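Local coordinates for fusion DH (Streptomyces sp. MJ635-86F5, PDB 6K97), which probably dehydrates a carrier-bound polyketide intermediate of cremimycin biosynthesis, here as an engineered fusion of a split dehydratase domain with a double hot dog fold, at residues L37-E42 against L49-L54; L54-H59 against L103-Q108; L62-I67 against G214-G219; L112-V117 against T129-G134. All blocks are in the same frame, centred on the assembly; numbering follows the deposited sequence.

Contact 1: residues L37-E42 against L49-L54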
loop_
_atom_site.group_PDB
_atom_site.type_symbol
_atom_site.label_atom_id
_atom_site.label_comp_id
_atom_site.label_asym_id
_atom_site.label_seq_id
_atom_site.Cartn_x
_atom_site.Cartn_y
_atom_site.Cartn_z
ATOM N N LEU A 37 8.540 -8.800 5.235
ATOM C CA LEU A 37 7.631 -7.691 4.966
ATOM C C LEU A 37 7.866 -6.600 5.985
ATOM O O LEU A 37 8.040 -6.881 7.168
ATOM C CB LEU A 37 6.195 -8.164 5.017
ATOM C CG LEU A 37 5.839 -9.229 3.985
ATOM C CD1 LEU A 37 4.491 -9.849 4.259
ATOM C CD2 LEU A 37 5.866 -8.639 2.598
ATOM N N ALA A 38 7.886 -5.358 5.518
ATOM C CA ALA A 38 8.025 -4.191 6.367
ATOM C C ALA A 38 6.668 -3.504 6.758
ATOM O O ALA A 38 6.559 -2.981 7.847
ATOM C CB ALA A 38 8.932 -3.190 5.669
ATOM N N THR A 39 5.663 -3.506 5.875
ATOM C CA THR A 39 4.404 -2.760 6.067
ATOM C C THR A 39 3.134 -3.620 5.904
ATOM O O THR A 39 3.147 -4.651 5.251
ATOM C CB THR A 39 4.260 -1.585 5.047
ATOM O OG1 THR A 39 4.010 -2.106 3.730
ATOM C CG2 THR A 39 5.491 -0.683 5.014
ATOM N N ALA A 40 2.025 -3.130 6.463
ATOM C CA ALA A 40 0.671 -3.713 6.296
ATOM C C ALA A 40 -0.365 -2.635 6.357
ATOM O O ALA A 40 -0.356 -1.889 7.283
ATOM C CB ALA A 40 0.400 -4.682 7.419
ATOM N N THR A 41 -1.260 -2.508 5.391
ATOM C CA THR A 41 -2.269 -1.507 5.518
ATOM C C THR A 41 -3.586 -2.030 5.062
ATOM O O THR A 41 -3.646 -2.796 4.112
ATOM C CB THR A 41 -1.929 -0.217 4.744
ATOM O OG1 THR A 41 -2.603 -0.218 3.493
ATOM C CG2 THR A 41 -0.469 -0.074 4.463
ATOM N N GLU A 42 -4.656 -1.628 5.734
ATOM C CA GLU A 42 -5.999 -2.036 5.367
ATOM C C GLU A 42 -6.439 -0.926 4.483
ATOM O O GLU A 42 -6.151 0.218 4.791
ATOM C CB GLU A 42 -6.925 -2.180 6.594
ATOM C CG GLU A 42 -8.306 -2.787 6.262
ATOM C CD GLU A 42 -9.299 -2.790 7.447
ATOM O OE1 GLU A 42 -9.636 -1.674 7.904
ATOM O OE2 GLU A 42 -9.781 -3.864 7.885
ATOM N N LEU A 49 -2.708 -4.404 1.832
ATOM C CA LEU A 49 -1.458 -4.353 1.051
ATOM C C LEU A 49 -0.304 -4.617 2.016
ATOM O O LEU A 49 -0.244 -3.991 3.072
ATOM C CB LEU A 49 -1.264 -2.993 0.383
ATOM C CG LEU A 49 0.065 -2.839 -0.386
ATOM C CD1 LEU A 49 0.089 -3.688 -1.665
ATOM C CD2 LEU A 49 0.393 -1.401 -0.753
ATOM N N PHE A 50 0.596 -5.532 1.680
ATOM C CA PHE A 50 1.835 -5.711 2.448
ATOM C C PHE A 50 3.037 -5.479 1.547
ATOM O O PHE A 50 3.009 -5.885 0.383
ATOM C CB PHE A 50 1.924 -7.114 2.954
ATOM C CG PHE A 50 0.728 -7.543 3.718
ATOM C CD1 PHE A 50 -0.389 -7.986 3.078
ATOM C CD2 PHE A 50 0.723 -7.475 5.074
ATOM C CE1 PHE A 50 -1.496 -8.401 3.793
ATOM C CE2 PHE A 50 -0.404 -7.858 5.801
ATOM C CZ PHE A 50 -1.508 -8.331 5.159
ATOM N N THR A 51 4.070 -4.815 2.044
ATOM C CA THR A 51 5.230 -4.534 1.186
ATOM C C THR A 51 6.531 -4.825 1.895
ATOM O O THR A 51 6.608 -4.778 3.132
ATOM C CB THR A 51 5.289 -3.060 0.699
ATOM O OG1 THR A 51 5.697 -2.183 1.775
ATOM C CG2 THR A 51 3.935 -2.605 0.188
ATOM N N GLY A 52 7.557 -5.115 1.102
ATOM C CA GLY A 52 8.902 -5.289 1.639
ATOM C C GLY A 52 9.929 -5.245 0.545
ATOM O O GLY A 52 9.609 -5.340 -0.644
ATOM N N ARG A 53 11.174 -5.094 0.962
ATOM C CA ARG A 53 12.312 -5.089 0.051
ATOM C C ARG A 53 12.930 -6.470 0.123
ATOM O O ARG A 53 13.145 -7.000 1.215
ATOM C CB ARG A 53 13.344 -4.036 0.480
ATOM C CG ARG A 53 14.523 -3.908 -0.478
ATOM C CD ARG A 53 15.464 -2.776 -0.077
ATOM N NE ARG A 53 16.527 -2.612 -1.070
ATOM C CZ ARG A 53 17.720 -3.221 -1.029
ATOM N NH1 ARG A 53 18.045 -4.036 -0.022
ATOM N NH2 ARG A 53 18.609 -3.010 -1.991
ATOM N N LEU A 54 13.230 -7.050 -1.035
ATOM C CA LEU A 54 13.872 -8.345 -1.077
ATOM C C LEU A 54 15.218 -8.361 -1.816
ATOM O O LEU A 54 15.291 -8.263 -3.048
ATOM C CB LEU A 54 12.918 -9.326 -1.692
ATOM C CG LEU A 54 13.291 -10.785 -1.515
ATOM C CD1 LEU A 54 13.746 -11.116 -0.109
ATOM C CD2 LEU A 54 12.053 -11.565 -1.871
#

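Contact 2: residues L54-H59 against L103-Q108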
loop_
_atom_site.group_PDB
_atom_site.type_symbol
_atom_site.label_atom_id
_atom_site.label_comp_id
_atom_site.label_asym_id
_atom_site.label_seq_id
_atom_site.Cartn_x
_atom_site.Cartn_y
_atom_site.Cartn_z
ATOM N N LEU A 54 13.230 -7.050 -1.035
ATOM C CA LEU A 54 13.872 -8.345 -1.077
ATOM C C LEU A 54 15.218 -8.361 -1.816
ATOM O O LEU A 54 15.291 -8.263 -3.048
ATOM C CB LEU A 54 12.918 -9.326 -1.692
ATOM C CG LEU A 54 13.291 -10.785 -1.515
ATOM C CD1 LEU A 54 13.746 -11.116 -0.109
ATOM C CD2 LEU A 54 12.053 -11.565 -1.871
ATOM N N ALA A 55 16.292 -8.483 -1.035
ATOM C CA ALA A 55 17.654 -8.468 -1.551
ATOM C C ALA A 55 18.460 -9.637 -1.007
ATOM O O ALA A 55 18.510 -9.881 0.162
ATOM C CB ALA A 55 18.341 -7.158 -1.195
ATOM N N LEU A 56 19.141 -10.345 -1.873
ATOM C CA LEU A 56 19.898 -11.501 -1.443
ATOM C C LEU A 56 20.931 -11.114 -0.389
ATOM O O LEU A 56 21.193 -11.888 0.507
ATOM C CB LEU A 56 20.527 -12.164 -2.652
ATOM C CG LEU A 56 21.012 -13.591 -2.471
ATOM C CD1 LEU A 56 19.949 -14.490 -1.935
ATOM C CD2 LEU A 56 21.560 -14.114 -3.791
ATOM N N ARG A 57 21.488 -9.910 -0.478
ATOM C CA ARG A 57 22.511 -9.463 0.461
ATOM C C ARG A 57 21.968 -9.331 1.858
ATOM O O ARG A 57 22.705 -9.553 2.808
ATOM C CB ARG A 57 23.093 -8.119 0.025
ATOM C CG ARG A 57 23.836 -8.194 -1.302
ATOM C CD ARG A 57 24.382 -6.840 -1.748
ATOM N NE ARG A 57 25.720 -6.587 -1.213
ATOM C CZ ARG A 57 26.875 -6.790 -1.858
ATOM N NH1 ARG A 57 26.914 -7.253 -3.112
ATOM N NH2 ARG A 57 28.018 -6.518 -1.229
ATOM N N GLU A 58 20.700 -8.942 2.014
ATOM C CA GLU A 58 20.099 -8.909 3.348
ATOM C C GLU A 58 19.614 -10.283 3.801
ATOM O O GLU A 58 19.257 -10.431 4.947
ATOM C CB GLU A 58 18.923 -7.928 3.419
ATOM C CG GLU A 58 19.221 -6.455 3.115
ATOM C CD GLU A 58 17.947 -5.661 2.851
ATOM O OE1 GLU A 58 16.854 -6.259 2.785
ATOM O OE2 GLU A 58 18.017 -4.434 2.682
ATOM N N HIS A 59 19.521 -11.262 2.903
ATOM C CA HIS A 59 18.931 -12.565 3.239
ATOM C C HIS A 59 19.781 -13.691 2.677
ATOM O O HIS A 59 19.313 -14.473 1.858
ATOM C CB HIS A 59 17.490 -12.700 2.701
ATOM C CG HIS A 59 16.462 -11.937 3.476
ATOM N ND1 HIS A 59 15.814 -10.831 2.963
ATOM C CD2 HIS A 59 15.944 -12.134 4.714
ATOM C CE1 HIS A 59 14.950 -10.371 3.856
ATOM N NE2 HIS A 59 15.007 -11.149 4.925
ATOM N N LEU A 103 10.821 -15.800 -8.972
ATOM C CA LEU A 103 11.457 -14.591 -8.545
ATOM C C LEU A 103 12.910 -14.940 -8.360
ATOM O O LEU A 103 13.251 -15.705 -7.480
ATOM C CB LEU A 103 10.861 -14.140 -7.230
ATOM C CG LEU A 103 11.104 -12.667 -6.938
ATOM C CD1 LEU A 103 10.279 -12.238 -5.709
ATOM C CD2 LEU A 103 12.546 -12.451 -6.699
ATOM N N VAL A 104 13.769 -14.410 -9.218
ATOM C CA VAL A 104 15.153 -14.787 -9.250
ATOM C C VAL A 104 15.877 -13.815 -8.370
ATOM O O VAL A 104 15.629 -12.624 -8.445
ATOM C CB VAL A 104 15.679 -14.751 -10.692
ATOM C CG1 VAL A 104 17.174 -15.050 -10.749
ATOM C CG2 VAL A 104 14.915 -15.771 -11.531
ATOM N N LEU A 105 16.760 -14.311 -7.514
ATOM C CA LEU A 105 17.574 -13.436 -6.663
ATOM C C LEU A 105 19.026 -13.530 -7.121
ATOM O O LEU A 105 19.483 -14.605 -7.558
ATOM C CB LEU A 105 17.480 -13.853 -5.217
ATOM C CG LEU A 105 16.103 -13.746 -4.558
ATOM C CD1 LEU A 105 16.028 -14.509 -3.254
ATOM C CD2 LEU A 105 15.690 -12.325 -4.334
ATOM N N SER A 106 19.724 -12.402 -7.022
ATOM C CA SER A 106 21.168 -12.378 -7.178
ATOM C C SER A 106 21.773 -11.331 -6.247
ATOM O O SER A 106 21.050 -10.506 -5.693
ATOM C CB SER A 106 21.548 -12.091 -8.632
ATOM O OG SER A 106 21.447 -10.703 -8.914
ATOM N N THR A 107 23.093 -11.345 -6.106
ATOM C CA THR A 107 23.741 -10.454 -5.135
ATOM C C THR A 107 23.756 -9.036 -5.650
ATOM O O THR A 107 23.953 -8.118 -4.902
ATOM C CB THR A 107 25.183 -10.882 -4.798
ATOM O OG1 THR A 107 25.921 -11.022 -5.998
ATOM C CG2 THR A 107 25.218 -12.219 -4.053
ATOM N N GLN A 108 23.578 -8.859 -6.949
ATOM C CA GLN A 108 23.680 -7.541 -7.560
ATOM C C GLN A 108 22.314 -6.857 -7.670
ATOM O O GLN A 108 22.218 -5.791 -8.259
ATOM C CB GLN A 108 24.339 -7.664 -8.948
ATOM C CG GLN A 108 25.863 -7.887 -8.916
ATOM C CD GLN A 108 26.639 -6.701 -8.314
ATOM O OE1 GLN A 108 26.928 -5.713 -8.995
ATOM N NE2 GLN A 108 26.963 -6.795 -7.029
#

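Contact 3: residues L62-I67 against G214-G219. With SO4 (sulfate ion), chain C.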
loop_
_atom_site.group_PDB
_atom_site.type_symbol
_atom_site.label_atom_id
_atom_site.label_comp_id
_atom_site.label_asym_id
_atom_site.label_seq_id
_atom_site.Cartn_x
_atom_site.Cartn_y
_atom_site.Cartn_z
ATOM N N LEU A 62 18.716 -17.368 1.657
ATOM C CA LEU A 62 18.015 -17.685 0.422
ATOM C C LEU A 62 18.975 -18.165 -0.686
ATOM O O LEU A 62 18.556 -18.834 -1.624
ATOM C CB LEU A 62 17.145 -16.502 -0.047
ATOM C CG LEU A 62 16.012 -16.239 0.922
ATOM C CD1 LEU A 62 15.196 -15.008 0.546
ATOM C CD2 LEU A 62 15.111 -17.439 1.004
ATOM N N ALA A 63 20.248 -17.831 -0.581
ATOM C CA ALA A 63 21.237 -18.335 -1.548
ATOM C C ALA A 63 21.310 -19.841 -1.490
ATOM O O ALA A 63 21.648 -20.450 -2.465
ATOM C CB ALA A 63 22.628 -17.730 -1.314
ATOM N N ASP A 64 20.944 -20.460 -0.374
ATOM C CA ASP A 64 20.999 -21.934 -0.306
ATOM C C ASP A 64 19.834 -22.642 -1.038
ATOM O O ASP A 64 19.755 -23.893 -0.989
ATOM C CB ASP A 64 21.078 -22.415 1.151
ATOM C CG ASP A 64 22.398 -22.068 1.819
ATOM O OD1 ASP A 64 23.344 -21.753 1.069
ATOM O OD2 ASP A 64 22.471 -22.077 3.097
ATOM N N HIS A 65 18.925 -21.872 -1.660
ATOM C CA HIS A 65 17.855 -22.451 -2.487
ATOM C C HIS A 65 18.095 -22.173 -3.965
ATOM O O HIS A 65 17.531 -21.246 -4.543
ATOM C CB HIS A 65 16.462 -21.994 -2.056
ATOM C CG HIS A 65 15.366 -22.688 -2.787
ATOM N ND1 HIS A 65 14.750 -22.143 -3.891
ATOM C CD2 HIS A 65 14.825 -23.922 -2.627
ATOM C CE1 HIS A 65 13.853 -22.999 -4.355
ATOM N NE2 HIS A 65 13.882 -24.090 -3.611
ATOM N N THR A 66 18.944 -23.014 -4.561
ATOM C CA THR A 66 19.383 -22.871 -5.937
ATOM C C THR A 66 18.968 -24.123 -6.697
ATOM O O THR A 66 19.161 -25.241 -6.228
ATOM C CB THR A 66 20.900 -22.587 -5.951
ATOM O OG1 THR A 66 21.124 -21.344 -5.231
ATOM C CG2 THR A 66 21.449 -22.391 -7.365
ATOM N N ILE A 67 18.330 -23.902 -7.843
ATOM C CA ILE A 67 17.785 -24.943 -8.710
ATOM C C ILE A 67 18.428 -24.811 -10.113
ATOM O O ILE A 67 18.289 -23.780 -10.785
ATOM C CB ILE A 67 16.268 -24.760 -8.851
ATOM C CG1 ILE A 67 15.587 -24.716 -7.498
ATOM C CG2 ILE A 67 15.660 -25.888 -9.653
ATOM C CD1 ILE A 67 15.652 -25.989 -6.686
ATOM N N GLY A 214 21.845 -25.606 -0.448
ATOM C CA GLY A 214 22.859 -25.301 0.538
ATOM C C GLY A 214 22.383 -25.635 1.951
ATOM O O GLY A 214 21.303 -26.193 2.160
ATOM N N GLU A 215 23.205 -25.277 2.922
ATOM C CA GLU A 215 23.084 -25.778 4.261
ATOM C C GLU A 215 21.740 -25.455 4.896
ATOM O O GLU A 215 21.129 -26.311 5.566
ATOM C CB GLU A 215 24.265 -25.323 5.111
ATOM C CG GLU A 215 24.413 -26.225 6.330
ATOM C CD GLU A 215 25.597 -25.872 7.214
ATOM O OE1 GLU A 215 26.481 -25.067 6.773
ATOM O OE2 GLU A 215 25.604 -26.411 8.349
ATOM N N THR A 216 21.252 -24.249 4.675
ATOM C CA THR A 216 19.985 -23.874 5.295
ATOM C C THR A 216 18.791 -24.698 4.840
ATOM O O THR A 216 17.799 -24.835 5.583
ATOM C CB THR A 216 19.598 -22.417 5.014
ATOM O OG1 THR A 216 20.670 -21.547 5.377
ATOM C CG2 THR A 216 18.368 -22.067 5.862
ATOM N N PHE A 217 18.858 -25.178 3.594
ATOM C CA PHE A 217 17.776 -25.942 3.011
ATOM C C PHE A 217 18.016 -27.419 3.035
ATOM O O PHE A 217 17.263 -28.145 2.467
ATOM C CB PHE A 217 17.465 -25.466 1.592
ATOM C CG PHE A 217 16.709 -24.184 1.568
ATOM C CD1 PHE A 217 17.360 -22.980 1.808
ATOM C CD2 PHE A 217 15.349 -24.172 1.371
ATOM C CE1 PHE A 217 16.673 -21.796 1.835
ATOM C CE2 PHE A 217 14.646 -22.991 1.414
ATOM C CZ PHE A 217 15.319 -21.792 1.642
ATOM N N ARG A 218 19.015 -27.889 3.752
ATOM C CA ARG A 218 19.194 -29.339 3.902
ATOM C C ARG A 218 18.670 -29.687 5.290
ATOM O O ARG A 218 19.415 -30.122 6.150
ATOM C CB ARG A 218 20.650 -29.737 3.761
ATOM C CG ARG A 218 21.169 -29.648 2.356
ATOM C CD ARG A 218 22.329 -30.600 2.127
ATOM N NE ARG A 218 23.467 -30.189 2.937
ATOM C CZ ARG A 218 24.368 -29.266 2.585
ATOM N NH1 ARG A 218 24.282 -28.582 1.445
ATOM N NH2 ARG A 218 25.353 -28.962 3.416
ATOM N N GLY A 219 17.374 -29.498 5.486
ATOM C CA GLY A 219 16.740 -29.651 6.790
ATOM C C GLY A 219 16.122 -30.996 7.078
ATOM O O GLY A 219 15.740 -31.256 8.192
HETATM S S SO4 C . 26.881 -25.760 1.546
HETATM O O1 SO4 C . 25.926 -24.668 1.916
HETATM O O2 SO4 C . 26.267 -26.661 0.541
HETATM O O3 SO4 C . 28.089 -25.157 0.920
HETATM O O4 SO4 C . 27.297 -26.573 2.737
#

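Contact 4: residues L112-V117 against T129-G134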
loop_
_atom_site.group_PDB
_atom_site.type_symbol
_atom_site.label_atom_id
_atom_site.label_comp_id
_atom_site.label_asym_id
_atom_site.label_seq_id
_atom_site.Cartn_x
_atom_site.Cartn_y
_atom_site.Cartn_z
ATOM N N LEU A 112 11.355 -4.907 -5.107
ATOM C CA LEU A 112 10.194 -4.544 -4.316
ATOM C C LEU A 112 9.232 -5.724 -4.322
ATOM O O LEU A 112 8.877 -6.206 -5.356
ATOM C CB LEU A 112 9.508 -3.306 -4.856
ATOM C CG LEU A 112 10.375 -2.070 -5.089
ATOM C CD1 LEU A 112 9.449 -0.893 -5.286
ATOM C CD2 LEU A 112 11.352 -1.807 -3.943
ATOM N N LEU A 113 8.810 -6.159 -3.156
ATOM C CA LEU A 113 7.907 -7.298 -2.974
ATOM C C LEU A 113 6.569 -6.846 -2.364
ATOM O O LEU A 113 6.523 -6.093 -1.361
ATOM C CB LEU A 113 8.570 -8.269 -2.004
ATOM C CG LEU A 113 7.780 -9.529 -1.768
ATOM C CD1 LEU A 113 7.629 -10.351 -3.044
ATOM C CD2 LEU A 113 8.451 -10.344 -0.648
ATOM N N GLN A 114 5.489 -7.354 -2.923
ATOM C CA GLN A 114 4.128 -6.951 -2.529
ATOM C C GLN A 114 3.168 -8.139 -2.465
ATOM O O GLN A 114 3.176 -9.012 -3.333
ATOM C CB GLN A 114 3.566 -5.882 -3.448
ATOM C CG GLN A 114 4.351 -4.584 -3.247
ATOM C CD GLN A 114 3.749 -3.314 -3.853
ATOM O OE1 GLN A 114 2.798 -3.344 -4.680
ATOM N NE2 GLN A 114 4.326 -2.176 -3.447
ATOM N N VAL A 115 2.322 -8.126 -1.443
ATOM C CA VAL A 115 1.208 -9.017 -1.341
ATOM C C VAL A 115 -0.040 -8.180 -1.300
ATOM O O VAL A 115 -0.159 -7.319 -0.452
ATOM C CB VAL A 115 1.286 -9.833 -0.049
ATOM C CG1 VAL A 115 0.116 -10.799 0.014
ATOM C CG2 VAL A 115 2.626 -10.583 0.055
ATOM N N ALA A 116 -0.991 -8.432 -2.204
ATOM C CA ALA A 116 -2.284 -7.754 -2.189
ATOM C C ALA A 116 -3.403 -8.719 -1.850
ATOM O O ALA A 116 -3.506 -9.804 -2.454
ATOM C CB ALA A 116 -2.560 -7.131 -3.514
ATOM N N VAL A 117 -4.272 -8.301 -0.908
ATOM C CA VAL A 117 -5.462 -9.035 -0.577
ATOM C C VAL A 117 -6.757 -8.245 -0.863
ATOM O O VAL A 117 -6.937 -7.098 -0.416
ATOM C CB VAL A 117 -5.401 -9.375 0.883
ATOM C CG1 VAL A 117 -6.646 -10.120 1.321
ATOM C CG2 VAL A 117 -4.160 -10.197 1.137
ATOM N N THR A 129 -2.734 -12.046 -4.193
ATOM C CA THR A 129 -1.688 -12.043 -5.220
ATOM C C THR A 129 -0.330 -11.615 -4.675
ATOM O O THR A 129 -0.272 -10.757 -3.810
ATOM C CB THR A 129 -2.035 -11.031 -6.325
ATOM O OG1 THR A 129 -3.408 -11.202 -6.644
ATOM C CG2 THR A 129 -1.226 -11.245 -7.540
ATOM N N ILE A 130 0.737 -12.185 -5.231
ATOM C CA ILE A 130 2.118 -11.842 -4.857
ATOM C C ILE A 130 2.916 -11.509 -6.107
ATOM O O ILE A 130 2.891 -12.229 -7.133
ATOM C CB ILE A 130 2.806 -12.981 -4.130
ATOM C CG1 ILE A 130 1.957 -13.470 -2.934
ATOM C CG2 ILE A 130 4.159 -12.527 -3.644
ATOM C CD1 ILE A 130 2.477 -14.720 -2.239
ATOM N N ARG A 131 3.561 -10.371 -6.054
ATOM C CA ARG A 131 4.173 -9.776 -7.222
ATOM C C ARG A 131 5.414 -8.990 -6.805
ATOM O O ARG A 131 5.566 -8.641 -5.630
ATOM C CB ARG A 131 3.202 -8.843 -7.928
ATOM C CG ARG A 131 2.957 -7.568 -7.111
ATOM C CD ARG A 131 2.040 -6.570 -7.746
ATOM N NE ARG A 131 1.959 -5.383 -6.904
ATOM C CZ ARG A 131 1.307 -4.254 -7.244
ATOM N NH1 ARG A 131 1.293 -3.238 -6.393
ATOM N NH2 ARG A 131 0.687 -4.119 -8.424
ATOM N N SER A 132 6.307 -8.755 -7.759
ATOM C CA SER A 132 7.532 -8.003 -7.488
ATOM C C SER A 132 8.034 -7.349 -8.757
ATOM O O SER A 132 7.532 -7.612 -9.877
ATOM C CB SER A 132 8.654 -8.900 -6.945
ATOM O OG SER A 132 9.214 -9.737 -7.957
ATOM N N HIS A 133 8.992 -6.469 -8.564
ATOM C CA HIS A 133 9.750 -5.957 -9.673
ATOM C C HIS A 133 11.086 -5.460 -9.179
ATOM O O HIS A 133 11.212 -5.035 -8.000
ATOM C CB HIS A 133 8.967 -4.894 -10.475
ATOM C CG HIS A 133 8.863 -3.546 -9.825
ATOM N ND1 HIS A 133 9.962 -2.786 -9.506
ATOM C CD2 HIS A 133 7.786 -2.777 -9.553
ATOM C CE1 HIS A 133 9.567 -1.634 -9.004
ATOM N NE2 HIS A 133 8.249 -1.606 -9.019
ATOM N N GLY A 134 12.072 -5.489 -10.082
ATOM C CA GLY A 134 13.431 -5.020 -9.768
ATOM C C GLY A 134 13.425 -3.539 -9.353
ATOM O O GLY A 134 12.619 -2.721 -9.852
HETATM O O HOH W 1 -5.789 -10.035 -4.840
#

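Contact 1: residues L37-E42 against L49-L54
Thr39 and Thr51 face each other across a beta hairpin in the N-terminal part of the fusion, formed by the strands 39-42 and 48-55. Their side chains cross obliquely, with the hydroxyls meeting where Thr39 OG1 donates to Thr51 OG1 at 2.6 Å. Thr51 OG1 in turn bonds to the carbonyl oxygen of Leu27 of the second subunit, so the pair forms a short polar relay into the dimer interface. In both residues OG1 stands between the backbone N and the carbonyl carbon (chi1 71° and 74°), and these matching torsions turn the two hydroxyls toward each other between the strands.

The opposite face of the hairpin is apolar. The Phe50 ring slants past Ala40, whose CB lies 3.7 Å from its CE2, while Leu37 CD1 reaches Phe50 CB at 4.0 Å. Leu37 and Phe50 both continue onto helix 75-88, the helix that packs against this sheet, so the two faces illustrate how one strand pair can serve a hydrophobic core and a subunit interface at once.

Regular pairing is clearest at Thr41 and Leu49, a hydrogen-bonded antiparallel pair with Thr41 N to Leu49 O at 2.9 Å. Towards Leu37 the register slips at a classic beta bulge, where two residues oppose Thr51. Its carbonyl oxygen consequently takes two donors, Ala38 N at 2.8 Å and Thr39 N at 3.2 Å.

Contact 2: residues L54-H59 against L103-Q108
Leu56 swings its CG away from the backbone N (chi1 -163°), whereas Leu105 sets CG opposite its carbonyl carbon (chi1 -64°), and these two choices bring the leucine ends together at an oblique angle. Leu56 CD1 and Leu105 CD1 are 4.1 Å apart. The other branch, Leu56 CD2, lies over the backbone of Ser106 and reaches on to Thr107 CG2, while Leu56 CB comes within 3.5 Å of Ser106 O. Leu105 is shared: its CD2 also meets Leu54 CG at 4.0 Å, with the two side chains at about a right angle. Leu54 CD2 then touches Leu103 CD1 at 4.3 Å.

The interface thus runs from the end of strand 48-55, through the turn of helical backbone angles that follows it, along the loop that leads from strand 93-99 to strand 110-117, all in the N-terminal part of the fusion. Leu62 packs on Leu56 from the chain beyond.

At the outer end, Arg57 bends at chi3 (88°) and lays its aliphatic stem on the Thr107 carbonyl, CD to O 3.4 Å. That oxygen sits at the guanidinium edge, near its plane. Gln108 runs alongside Arg57, the amide and guanidinium planes steeply inclined.

Chemically this is a hydrocarbon contact with a polar outer end. The leucine contacts rest on van der Waals packing and burial of hydrocarbon, no directional bond joins the two segments, and the carbonyl beside the arginine probably contributes a mild electrostatic attraction at the surface.

Contact 3: residues L62-I67 against G214-G219
Asp64 and Gly214 bring their backbones to a CA-CA separation of 3.9 Å, and Gly214 N donates to Asp64 O at 2.8 Å, just beyond the pairing of the short strands 65-67 and 211-213. This contact joins the N-terminal and C-terminal parts of the engineered fusion.

The Asp64 carboxylate turns onto the short 3-10 segment 215-216 and is gripped there through a single oxygen. Thr216 N points almost straight at Asp64 OD2 (2.9 Å, N-H...O angle 169°), and Thr216 OG1 donates to the same OD2 at 3.0 Å. Both approach on the anti side but from opposite faces of the carboxylate plane, which limits its rotation.

Below this polar pair lies the Phe217 ring. His65 CB stands over the ring centre in a CH-pi contact, 3.8 Å from the centroid, and the two rings are set obliquely, their planes 50° apart. Leu62 CD2 meets the ring edge, 4.4 Å from Phe217 CZ. His65 begins a sequence matching the HxxxGxxxxP signature of dehydratase domains; its ND1 is bonded to Ile72 O, and helix 252-266 presents Asp256 beside it.

On the outer side a sulfate, probably from the crystallisation liquor, receives Glu215 N on O1 (3.0 Å), and the Arg218 guanidinium meets it edge-on, NH1 to O2 at 2.9 Å and NH2 to O4.

Two anions, one fixed in the protein and one bound from solution, thus draw on N-H groups of the same turn, whose start would be expected to favour negative charge.

Contact 4: residues L112-V117 against T129-G134
Ala116 O accepts a hydrogen bond from Thr129 N at 2.9 Å and a weak one from a water that also lies 3.2 Å from Thr129 OG1. The return bond, Ala116 N to Thr129 O, is equally short at 2.9 Å. Together they close a hydrogen-bonded pair of the antiparallel hairpin made by strands 110-117 and 126-134 in the N-terminal part of the fusion. Gln114 with Arg131 and Leu112 with His133 are further hydrogen-bonded pairs, alternating with the non-hydrogen-bonded pairs Val115-Ile130 and Leu113-Ser132.

On the Gln114 face, side chains run side by side. Leu112 CD1 lies 3.8 Å from His133 CE1. A chi1 of 75° in His133, with CG between the backbone N and carbonyl carbon, sets the ring alongside Leu112, whose CB lies over one of its faces, and His133 ND1 bonds to Gly134 O at 2.7 Å. The polar ends mostly look outward to the second subunit: Gln114 NE2 bonds to Gly28 O, Arg131 NH1 to Glu42 O and His133 NE2 to Glu30 OE2 of that chain. Arg131 also forms a cation-pi contact with Trp140. The modelled approach of Gln114 OE1 to Arg131 NH1 is too close to be relied on.

The other face is mainly hydrocarbon. Ile130 is flanked by two residues of the facing strand, its CG2 4.1 Å from Leu113 CD1 and its CG1 4.2 Å from Val115 CG2. Ser132, on this same face, bonds to His143.

Within the sheet, strand 48-55 flanks 110-117 and strand 141-149 flanks 126-134, while helix 75-88 packs on the face of Leu113, Val115 and Ile130.

From the N terminus, contact 1 closes first, a hairpin with six residues between its segments. Contact 2 opens where contact 1 ends, at the shared Leu54, and spans helix 75-88 before it closes in the loop after strand 93-99. Contact 3 begins inside that span and ends far along in the C-terminal part of the fusion, so it crosses contact 2, the two meeting through Leu56, Leu105 and Leu62. Contact 4 is a second hairpin nested within the long loop of contact 3. Strands 48-55 and 110-117 are neighbours, which merges contacts 1 and 4 into one sheet at the dimer interface, while contact 3 links the fused parts.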